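Local coordinates for protein beta-galactosidase (Streptococcus pneumoniae, PDB 4CUA) that probably binds carbohydrate through this module of a multidomain cell-surface enzyme that hydrolyses terminal beta-galactosides, at residues N47-V61 and I160-T174. Residues are numbered along the deposited sequence; the frame is centred on the assembly and turned at random.
Sequences NRWTNWNRSNPEASV and IRMVKADNKRGTSIT. With CA (calcium ion), chain C; EDO (1,2-ethanediol), chain D; EDO (1,2-ethanediol), chain F; EDO (1,2-ethanediol), chain E.
The indole of Trp49 has its own segment on both faces, and 160-174 meets it at the rim of the six-membered ring. Val61 CG2 sits over the centre of one face, and Asn51 N lies above the rim of the opposite face. Ile173 N lies at the edge, near the ring plane, while Met162 CE and Thr171 O approach obliquely. The selenomethionine Met162 comes from the opposite direction, and its last torsion (chi3 -68°) carries CE on to 3.7 Å from Trp49 CZ3. Phe83 packs against both Met162 and Ile173. The guanidinium of Arg169 has Trp52 CZ2 over one face, with the two planes 55° apart. At its edge, NH2 makes a weak bond of 2.9 Å to Asn53 OD1, and water 2 joins NE to the same oxygen.

Two short antiparallel ladders, shifted by one residue in register, pair Trp49-Thr50 with Ser172-Ile173 and Glu58-Val61 with Ile160-Val163. Asn51 follows the first ladder: its N donates to Thr171 O, and its OD1 accepts Thr171 N at 2.8 Å, nearly straight (168°). Its ND2 donates to water 1, which also bonds Thr171 OG1, Pro57 O and Met162 O, linking both ladders. On the face carrying Ser60 and Val163, Glu58 OE2 and Arg161 NH1 form a salt bridge of 2.9 Å, met on the syn side but tilted out of the carboxylate plane, with the two groups almost perpendicular. Arg161 NH2 has a second carboxylate partner in Glu98.

Asn47 OD1 and Thr174 O bind calcium at 2.3 and 2.4 Å, and Asn33, Asp36, Leu38 and Glu175 complete the site. Thr174 OG1 also donates to Asn47 O at 2.8 Å, tying the start of 47-61 to the end of 160-174 in this galactose-binding-like beta-sandwich. The calcium is probably structural, since it binds protein atoms from separate parts of the chain.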
ATOM      1  N   ASN A  47      12.060   8.742  -4.037  1.00 10.12           N
ATOM      2  CA  ASN A  47      11.214   8.460  -2.868  1.00  8.65           C
ATOM      3  C   ASN A  47      10.070   7.532  -3.303  1.00  8.41           C
ATOM      4  O   ASN A  47       9.152   7.940  -3.995  1.00  9.11           O
ATOM      5  CB  ASN A  47      10.602   9.752  -2.309  1.00  9.03           C
ATOM      6  CG  ASN A  47       9.767   9.465  -1.072  1.00  8.90           C
ATOM      7  OD1 ASN A  47       8.545   9.250  -1.177  1.00  9.02           O
ATOM      8  ND2 ASN A  47      10.405   9.427   0.057  1.00 10.83           N
ATOM      9  N   ARG A  48      10.219   6.260  -3.015  1.00  7.77           N
ATOM     10  CA  ARG A  48       9.284   5.271  -3.517  1.00  7.39           C
ATOM     11  C   ARG A  48       9.457   3.949  -2.833  1.00  7.44           C
ATOM     12  O   ARG A  48      10.564   3.626  -2.382  1.00  7.95           O
ATOM     13  CB  ARG A  48       9.418   5.142  -5.021  1.00  7.92           C
ATOM     14  CG  ARG A  48      10.842   4.895  -5.496  1.00  7.86           C
ATOM     15  CD  ARG A  48      10.880   4.760  -6.988  1.00  9.65           C
ATOM     16  NE  ARG A  48      12.220   4.596  -7.532  1.00  9.34           N
ATOM     17  CZ  ARG A  48      13.018   5.597  -7.906  1.00 10.16           C
ATOM     18  NH1 ARG A  48      12.696   6.858  -7.748  1.00 10.20           N
ATOM     19  NH2 ARG A  48      14.235   5.299  -8.399  1.00 11.84           N
ATOM     20  N   TRP A  49       8.359   3.168  -2.739  1.00  7.36           N
ATOM     21  CA  TRP A  49       8.458   1.745  -2.592  1.00  6.89           C
ATOM     22  C   TRP A  49       8.537   1.153  -3.980  1.00  7.57           C
ATOM     23  O   TRP A  49       7.872   1.611  -4.913  1.00  7.34           O
ATOM     24  CB  TRP A  49       7.216   1.184  -1.914  1.00  6.87           C
ATOM     25  CG  TRP A  49       7.139  -0.319  -2.029  1.00  6.54           C
ATOM     26  CD1 TRP A  49       7.677  -1.197  -1.192  1.00  7.31           C
ATOM     27  CD2 TRP A  49       6.482  -1.071  -3.073  1.00  7.27           C
ATOM     28  NE1 TRP A  49       7.410  -2.478  -1.616  1.00  7.40           N
ATOM     29  CE2 TRP A  49       6.709  -2.426  -2.780  1.00  7.53           C
ATOM     30  CE3 TRP A  49       5.780  -0.726  -4.204  1.00  7.65           C
ATOM     31  CZ2 TRP A  49       6.192  -3.455  -3.576  1.00  7.47           C
ATOM     32  CZ3 TRP A  49       5.252  -1.758  -4.993  1.00  7.54           C
ATOM     33  CH2 TRP A  49       5.478  -3.095  -4.666  1.00  8.09           C
ATOM     34  N   THR A  50       9.382   0.130  -4.142  1.00  7.58           N
ATOM     35  CA  THR A  50       9.301  -0.714  -5.341  1.00  8.06           C
ATOM     36  C   THR A  50       9.618  -2.111  -4.910  1.00  8.31           C
ATOM     37  O   THR A  50      10.156  -2.334  -3.844  1.00  8.53           O
ATOM     38  CB  THR A  50      10.305  -0.311  -6.437  1.00  8.41           C
ATOM     39  OG1 THR A  50      11.586  -0.864  -6.146  1.00  9.16           O
ATOM     40  CG2 THR A  50      10.457   1.178  -6.661  1.00  9.41           C
ATOM     41  N   ASN A  51       9.304  -3.043  -5.821  1.00  8.62           N
ATOM     42  CA  ASN A  51       9.799  -4.431  -5.715  1.00  8.87           C
ATOM     43  C   ASN A  51      10.726  -4.678  -6.922  1.00  8.79           C
ATOM     44  O   ASN A  51      10.768  -5.818  -7.425  1.00  9.46           O
ATOM     45  CB  ASN A  51       8.722  -5.441  -5.564  1.00  9.03           C
ATOM     46  CG  ASN A  51       7.768  -5.500  -6.725  1.00  9.69           C
ATOM     47  OD1 ASN A  51       7.746  -4.592  -7.551  1.00  9.85           O
ATOM     48  ND2 ASN A  51       6.923  -6.554  -6.760  1.00 12.10           N
ATOM     49  N   TRP A  52      11.471  -3.677  -7.321  1.00  8.60           N
ATOM     50  CA  TRP A  52      12.405  -3.766  -8.447  1.00  9.43           C
ATOM     51  C   TRP A  52      13.394  -4.902  -8.203  1.00 10.91           C
ATOM     52  O   TRP A  52      14.018  -4.983  -7.196  1.00 10.64           O
ATOM     53  CB  TRP A  52      13.111  -2.436  -8.643  1.00 10.71           C
ATOM     54  CG  TRP A  52      14.135  -2.460  -9.730  1.00 12.37           C
ATOM     55  CD1 TRP A  52      13.898  -2.305 -11.076  1.00 13.94           C
ATOM     56  CD2 TRP A  52      15.543  -2.593  -9.571  1.00 14.91           C
ATOM     57  NE1 TRP A  52      15.103  -2.385 -11.753  1.00 16.37           N
ATOM     58  CE2 TRP A  52      16.112  -2.521 -10.858  1.00 15.12           C
ATOM     59  CE3 TRP A  52      16.378  -2.785  -8.489  1.00 15.26           C
ATOM     60  CZ2 TRP A  52      17.500  -2.678 -11.083  1.00 18.38           C
ATOM     61  CZ3 TRP A  52      17.775  -2.926  -8.714  1.00 18.89           C
ATOM     62  CH2 TRP A  52      18.298  -2.870  -9.998  1.00 17.95           C
ATOM     63  N   ASN A  53      13.520  -5.752  -9.211  1.00 10.67           N
ATOM     64  CA  ASN A  53      14.452  -6.879  -9.236  1.00 12.40           C
ATOM     65  C   ASN A  53      14.239  -7.866  -8.105  1.00 13.83           C
ATOM     66  O   ASN A  53      15.184  -8.559  -7.717  1.00 17.07           O
ATOM     67  CB  ASN A  53      15.865  -6.363  -9.292  1.00 12.73           C
ATOM     68  CG  ASN A  53      16.846  -7.430  -9.747  1.00 15.02           C
ATOM     69  OD1 ASN A  53      16.498  -8.230 -10.600  1.00 13.94           O
ATOM     70  ND2 ASN A  53      18.033  -7.463  -9.144  1.00 13.28           N
ATOM     71  N   ARG A  54      13.032  -8.003  -7.579  1.00 12.09           N
ATOM     72  CA  ARG A  54      12.739  -8.961  -6.540  1.00 12.09           C
ATOM     73  C   ARG A  54      12.184 -10.218  -7.207  1.00 13.38           C
ATOM     74  O   ARG A  54      11.755 -10.193  -8.371  1.00 16.93           O
ATOM     75  CB  ARG A  54      11.812  -8.375  -5.436  1.00 12.25           C
ATOM     76  CG  ARG A  54      12.395  -7.202  -4.692  1.00 12.13           C
ATOM     77  CD  ARG A  54      13.618  -7.565  -3.858  1.00 11.08           C
ATOM     78  NE  ARG A  54      13.247  -8.351  -2.703  1.00 11.71           N
ATOM     79  CZ  ARG A  54      14.113  -8.680  -1.728  1.00 12.31           C
ATOM     80  NH1 ARG A  54      15.417  -8.385  -1.835  1.00 11.42           N
ATOM     81  NH2 ARG A  54      13.653  -9.256  -0.653  1.00 13.82           N
ATOM     82  N   SER A  55      12.163 -11.305  -6.486  0.65 14.05           N
ATOM     83  CA  SER A  55      11.872 -12.583  -7.102  0.65 14.39           C
ATOM     84  C   SER A  55      10.406 -12.795  -7.458  0.65 13.90           C
ATOM     85  O   SER A  55      10.089 -13.518  -8.410  0.65 14.80           O
ATOM     86  CB  SER A  55      12.373 -13.693  -6.190  0.65 16.42           C
ATOM     87  OG  SER A  55      11.729 -13.646  -4.911  0.65 19.96           O
ATOM     88  N   ASN A  56       9.466 -12.216  -6.708  1.00 13.83           N
ATOM     89  CA  ASN A  56       8.053 -12.428  -6.968  1.00 13.46           C
ATOM     90  C   ASN A  56       7.548 -11.267  -7.802  1.00 15.80           C
ATOM     91  O   ASN A  56       7.730 -10.108  -7.413  1.00 15.40           O
ATOM     92  CB  ASN A  56       7.221 -12.510  -5.668  1.00 15.16           C
ATOM     93  CG  ASN A  56       5.802 -13.032  -5.880  1.00 15.42           C
ATOM     94  OD1 ASN A  56       5.203 -12.996  -6.965  1.00 16.17           O
ATOM     95  ND2 ASN A  56       5.253 -13.496  -4.788  1.00 17.24           N
ATOM     96  N   PRO A  57       6.917 -11.554  -8.931  1.00 15.77           N
ATOM     97  CA  PRO A  57       6.390 -10.432  -9.737  1.00 17.18           C
ATOM     98  C   PRO A  57       5.162  -9.761  -9.116  1.00 15.51           C
ATOM     99  O   PRO A  57       4.779  -8.682  -9.599  1.00 15.78           O
ATOM    100  CB  PRO A  57       5.998 -11.096 -11.083  1.00 19.60           C
ATOM    101  CG  PRO A  57       5.776 -12.535 -10.776  1.00 19.19           C
ATOM    102  CD  PRO A  57       6.757 -12.855  -9.644  1.00 16.50           C
ATOM    103  N   GLU A  58       4.526 -10.457  -8.194  1.00 14.48           N
ATOM    104  CA  GLU A  58       3.408  -9.917  -7.429  1.00 13.96           C
ATOM    105  C   GLU A  58       3.837  -9.460  -6.072  1.00 13.46           C
ATOM    106  O   GLU A  58       4.618 -10.123  -5.389  1.00 13.70           O
ATOM    107  CB  GLU A  58       2.301 -10.951  -7.284  1.00 14.17           C
ATOM    108  CG  GLU A  58       0.970 -10.387  -6.691  1.00 15.85           C
ATOM    109  CD  GLU A  58      -0.163 -11.386  -6.461  1.00 18.56           C
ATOM    110  OE1 GLU A  58       0.031 -12.401  -5.807  1.00 25.37           O
ATOM    111  OE2 GLU A  58      -1.297 -11.061  -6.846  1.00 20.70           O
ATOM    112  N   ALA A  59       3.383  -8.257  -5.652  1.00 10.90           N
ATOM    113  CA  ALA A  59       3.561  -7.832  -4.257  1.00 10.11           C
ATOM    114  C   ALA A  59       2.399  -6.941  -3.851  1.00 10.17           C
ATOM    115  O   ALA A  59       1.717  -6.388  -4.684  1.00 10.59           O
ATOM    116  CB  ALA A  59       4.887  -7.048  -4.098  1.00 10.81           C
ATOM    117  N   SER A  60       2.200  -6.812  -2.560  1.00  9.36           N
ATOM    118  CA  SER A  60       1.158  -5.937  -2.013  1.00  9.50           C
ATOM    119  C   SER A  60       1.825  -4.886  -1.154  1.00  9.32           C
ATOM    120  O   SER A  60       2.863  -5.079  -0.520  1.00  9.06           O
ATOM    121  CB  SER A  60       0.159  -6.729  -1.195  1.00 10.11           C
ATOM    122  OG  SER A  60       0.715  -7.544  -0.199  1.00  9.72           O
ATOM    123  N   VAL A  61       1.155  -3.733  -1.128  1.00  8.44           N
ATOM    124  CA  VAL A  61       1.449  -2.591  -0.263  1.00  7.73           C
ATOM    125  C   VAL A  61       0.165  -2.196   0.446  1.00  8.07           C
ATOM    126  O   VAL A  61      -0.876  -2.080  -0.225  1.00  8.12           O
ATOM    127  CB  VAL A  61       1.918  -1.412  -1.123  1.00  8.06           C
ATOM    128  CG1 VAL A  61       2.016  -0.135  -0.308  1.00  7.84           C
ATOM    129  CG2 VAL A  61       3.298  -1.731  -1.763  1.00  9.19           C
ATOM    130  N   ILE A 160      -3.184  -3.009  -1.546  1.00  9.05           N
ATOM    131  CA  ILE A 160      -3.276  -3.159  -2.959  1.00  9.01           C
ATOM    132  C   ILE A 160      -2.211  -4.197  -3.379  1.00  9.40           C
ATOM    133  O   ILE A 160      -1.060  -4.034  -3.152  1.00  8.88           O
ATOM    134  CB  ILE A 160      -3.261  -1.801  -3.728  1.00  9.71           C
ATOM    135  CG1 ILE A 160      -3.458  -2.019  -5.193  1.00 10.01           C
ATOM    136  CG2 ILE A 160      -1.975  -1.008  -3.434  1.00 10.07           C
ATOM    137  CD1 ILE A 160      -3.602  -0.769  -6.038  1.00 10.59           C
ATOM    138  N   ARG A 161      -2.695  -5.268  -4.012  1.00 10.46           N
ATOM    139  CA  ARG A 161      -1.870  -6.434  -4.388  1.00 10.60           C
ATOM    140  C   ARG A 161      -1.752  -6.438  -5.891  1.00 11.09           C
ATOM    141  O   ARG A 161      -2.770  -6.427  -6.645  1.00 11.62           O
ATOM    142  CB  ARG A 161      -2.554  -7.683  -3.845  1.00 11.23           C
ATOM    143  CG  ARG A 161      -1.787  -8.971  -4.177  1.00 12.43           C
ATOM    144  CD  ARG A 161      -2.274 -10.107  -3.346  1.00 14.17           C
ATOM    145  NE  ARG A 161      -3.726 -10.294  -3.377  1.00 14.48           N
ATOM    146  CZ  ARG A 161      -4.406 -10.875  -4.352  1.00 17.73           C
ATOM    147  NH1 ARG A 161      -3.797 -11.409  -5.406  1.00 17.15           N
ATOM    148  NH2 ARG A 161      -5.715 -10.964  -4.230  1.00 19.61           N
HETATM  149  N   MSE A 162      -0.513  -6.414  -6.380  1.00 10.51           N
HETATM  150  CA  MSE A 162      -0.213  -5.963  -7.713  1.00 10.83           C
HETATM  151  C   MSE A 162       0.788  -6.807  -8.475  1.00 11.17           C
HETATM  152  O   MSE A 162       1.777  -7.234  -7.890  1.00 13.67           O
HETATM  153  CB  MSE A 162       0.477  -4.585  -7.653  1.00 12.36           C
HETATM  154  CG  MSE A 162      -0.458  -3.550  -7.008  1.00 11.47           C
HETATM  155 SE   MSE A 162       0.521  -1.905  -6.556  1.00 18.39          SE
HETATM  156  CE  MSE A 162       1.645  -2.633  -5.135  1.00 11.75           C
ATOM    157  N   VAL A 163       0.530  -7.076  -9.736  1.00 11.75           N
ATOM    158  CA  VAL A 163       1.495  -7.804 -10.563  1.00 13.21           C
ATOM    159  C   VAL A 163       2.195  -6.836 -11.471  1.00 11.36           C
ATOM    160  O   VAL A 163       1.548  -6.015 -12.174  1.00 13.41           O
ATOM    161  CB  VAL A 163       0.797  -8.883 -11.409  1.00 14.25           C
ATOM    162  CG1 VAL A 163       1.869  -9.669 -12.142  1.00 15.60           C
ATOM    163  CG2 VAL A 163       0.016  -9.826 -10.537  1.00 13.85           C
ATOM    164  N   LYS A 164       3.528  -6.874 -11.521  1.00 14.27           N
ATOM    165  CA  LYS A 164       4.266  -5.972 -12.370  1.00 14.32           C
ATOM    166  C   LYS A 164       3.987  -6.114 -13.835  1.00 14.55           C
ATOM    167  O   LYS A 164       3.591  -7.193 -14.274  1.00 14.79           O
ATOM    168  CB  LYS A 164       5.768  -6.131 -12.168  1.00 16.06           C
ATOM    169  CG  LYS A 164       6.325  -7.395 -12.797  1.00 15.88           C
ATOM    170  CD  LYS A 164       7.842  -7.400 -12.765  1.00 16.59           C
ATOM    171  CE  LYS A 164       8.400  -8.545 -13.645  1.00 16.79           C
ATOM    172  NZ  LYS A 164       8.045  -8.385 -15.087  1.00 16.97           N
ATOM    173  N   ALA A 165       4.240  -5.057 -14.570  1.00 14.02           N
ATOM    174  CA  ALA A 165       4.104  -5.082 -16.022  1.00 14.73           C
ATOM    175  C   ALA A 165       5.214  -6.005 -16.564  1.00 15.49           C
ATOM    176  O   ALA A 165       6.327  -6.028 -16.070  1.00 15.36           O
ATOM    177  CB  ALA A 165       4.245  -3.694 -16.569  1.00 14.32           C
ATOM    178  N   ASP A 166       4.906  -6.677 -17.669  1.00 17.86           N
ATOM    179  CA  ASP A 166       5.880  -7.591 -18.254  1.00 18.45           C
ATOM    180  C   ASP A 166       7.137  -6.944 -18.773  1.00 17.02           C
ATOM    181  O   ASP A 166       8.261  -7.530 -18.672  1.00 19.90           O
ATOM    182  CB  ASP A 166       5.217  -8.371 -19.395  1.00 21.13           C
ATOM    183  CG  ASP A 166       4.142  -9.303 -18.942  1.00 22.62           C
ATOM    184  OD1 ASP A 166       3.926  -9.571 -17.738  1.00 22.89           O
ATOM    185  OD2 ASP A 166       3.469  -9.856 -19.872  1.00 26.69           O
ATOM    186  N   ASN A 167       7.052  -5.702 -19.205  1.00 17.57           N
ATOM    187  CA  ASN A 167       8.209  -4.964 -19.635  1.00 18.10           C
ATOM    188  C   ASN A 167       8.967  -4.192 -18.535  1.00 17.24           C
ATOM    189  O   ASN A 167       9.851  -3.398 -18.824  1.00 17.65           O
ATOM    190  CB  ASN A 167       7.875  -4.049 -20.833  1.00 20.11           C
ATOM    191  CG  ASN A 167       7.020  -2.850 -20.467  1.00 23.67           C
ATOM    192  OD1 ASN A 167       6.498  -2.727 -19.363  1.00 21.21           O
ATOM    193  ND2 ASN A 167       6.907  -1.934 -21.403  1.00 26.43           N
ATOM    194  N   LYS A 168       8.631  -4.464 -17.274  1.00 14.09           N
ATOM    195  CA  LYS A 168       9.300  -3.816 -16.160  1.00 13.41           C
ATOM    196  C   LYS A 168       9.915  -4.877 -15.257  1.00 12.90           C
ATOM    197  O   LYS A 168       9.516  -6.042 -15.291  1.00 14.01           O
ATOM    198  CB  LYS A 168       8.266  -2.999 -15.381  1.00 13.52           C
ATOM    199  CG  LYS A 168       7.628  -1.855 -16.119  1.00 13.98           C
ATOM    200  CD  LYS A 168       8.584  -0.793 -16.581  1.00 14.63           C
ATOM    201  CE  LYS A 168       7.867   0.414 -17.187  1.00 16.88           C
ATOM    202  NZ  LYS A 168       8.808   1.470 -17.541  1.00 18.41           N
ATOM    203  N   ARG A 169      10.799  -4.431 -14.371  1.00 13.68           N
ATOM    204  CA  ARG A 169      11.420  -5.292 -13.394  1.00 13.40           C
ATOM    205  C   ARG A 169      10.747  -5.112 -11.977  1.00 12.73           C
ATOM    206  O   ARG A 169      11.152  -5.726 -10.996  1.00 12.38           O
ATOM    207  CB  ARG A 169      12.921  -5.028 -13.351  1.00 15.47           C
ATOM    208  CG  ARG A 169      13.672  -5.423 -14.659  1.00 16.38           C
ATOM    209  CD  ARG A 169      15.108  -4.999 -14.643  1.00 17.15           C
ATOM    210  NE  ARG A 169      15.907  -5.896 -13.764  1.00 17.87           N
ATOM    211  CZ  ARG A 169      17.172  -5.668 -13.432  1.00 15.89           C
ATOM    212  NH1 ARG A 169      17.844  -4.645 -13.903  1.00 18.63           N
ATOM    213  NH2 ARG A 169      17.779  -6.557 -12.644  1.00 17.29           N
ATOM    214  N   GLY A 170       9.713  -4.251 -11.910  1.00 11.20           N
ATOM    215  CA  GLY A 170       8.947  -4.115 -10.683  1.00 11.50           C
ATOM    216  C   GLY A 170       7.869  -3.080 -10.805  1.00 10.39           C
ATOM    217  O   GLY A 170       7.770  -2.388 -11.814  1.00 11.21           O
ATOM    218  N   THR A 171       7.088  -3.014  -9.709  1.00 10.06           N
ATOM    219  CA  THR A 171       6.015  -2.040  -9.508  1.00  9.94           C
ATOM    220  C   THR A 171       6.587  -0.973  -8.605  1.00  9.97           C
ATOM    221  O   THR A 171       7.496  -1.224  -7.817  1.00  9.30           O
ATOM    222  CB  THR A 171       4.800  -2.701  -8.898  1.00 10.99           C
ATOM    223  OG1 THR A 171       4.382  -3.728  -9.825  1.00 13.27           O
ATOM    224  CG2 THR A 171       3.650  -1.714  -8.747  1.00 12.53           C
ATOM    225  N   SER A 172       6.043   0.225  -8.731  1.00  9.50           N
ATOM    226  CA  SER A 172       6.567   1.363  -8.011  1.00  8.74           C
ATOM    227  C   SER A 172       5.499   2.382  -7.565  1.00  7.97           C
ATOM    228  O   SER A 172       4.667   2.802  -8.356  1.00  8.60           O
ATOM    229  CB  SER A 172       7.584   2.076  -8.884  1.00  9.17           C
ATOM    230  OG  SER A 172       8.163   3.234  -8.282  1.00  9.59           O
ATOM    231  N   ILE A 173       5.612   2.849  -6.339  1.00  7.16           N
ATOM    232  CA  ILE A 173       4.673   3.788  -5.710  1.00  6.54           C
ATOM    233  C   ILE A 173       5.450   4.814  -4.905  1.00  6.20           C
ATOM    234  O   ILE A 173       6.182   4.464  -3.998  1.00  7.25           O
ATOM    235  CB  ILE A 173       3.727   3.044  -4.772  1.00  6.74           C
ATOM    236  CG1 ILE A 173       2.816   2.086  -5.530  1.00  7.32           C
ATOM    237  CG2 ILE A 173       2.861   4.040  -3.966  1.00  6.66           C
ATOM    238  CD1 ILE A 173       2.032   1.141  -4.617  1.00  7.22           C
ATOM    239  N   THR A 174       5.215   6.110  -5.210  1.00  6.95           N
ATOM    240  CA  THR A 174       5.859   7.171  -4.387  1.00  7.14           C
ATOM    241  C   THR A 174       5.060   7.497  -3.092  1.00  6.86           C
ATOM    242  O   THR A 174       5.654   7.789  -2.090  1.00  7.25           O
ATOM    243  CB  THR A 174       6.151   8.420  -5.179  1.00  7.71           C
ATOM    244  OG1 THR A 174       6.786   9.374  -4.315  1.00  7.79           O
ATOM    245  CG2 THR A 174       4.986   9.032  -5.844  1.00  8.28           C
TER
HETATM  246 CA    CA C2644       6.452   9.076  -0.295  1.00  7.43          CA
HETATM  247  C1  EDO D2645      13.727   1.788  -9.636  1.00 13.82           C
HETATM  248  O1  EDO D2645      14.539   2.875 -10.046  1.00 14.33           O
HETATM  249  C2  EDO D2645      14.105   1.240  -8.277  1.00 13.40           C
HETATM  250  O2  EDO D2645      13.847   2.289  -7.284  1.00 12.04           O
HETATM  251  C1  EDO F2647      14.704   6.063  -1.054  1.00 14.77           C
HETATM  252  O1  EDO F2647      14.422   5.022  -0.151  1.00 13.30           O
HETATM  253  C2  EDO F2647      14.514   5.583  -2.483  1.00 14.49           C
HETATM  254  O2  EDO F2647      13.111   5.340  -2.777  1.00 11.38           O
HETATM  255  C1  EDO E2646       1.414  -9.739   2.895  1.00 17.51           C
HETATM  256  O1  EDO E2646       2.668 -10.161   3.168  1.00 21.69           O
HETATM  257  C2  EDO E2646       1.402  -8.189   3.225  1.00 16.38           C
HETATM  258  O2  EDO E2646       0.432  -7.632   2.507  1.00 14.74           O
HETATM  259  O   HOH W   1       4.392  -6.180  -8.307  1.00 13.24           O
HETATM  260  O   HOH W   2      14.802  -8.278 -12.937  1.00 22.14           O
HETATM  261  O   HOH W   3      10.734  -8.807 -10.485  1.00 30.43           O
HETATM  262  O   HOH W   4      -2.521  -9.026  -8.151  1.00 21.12           O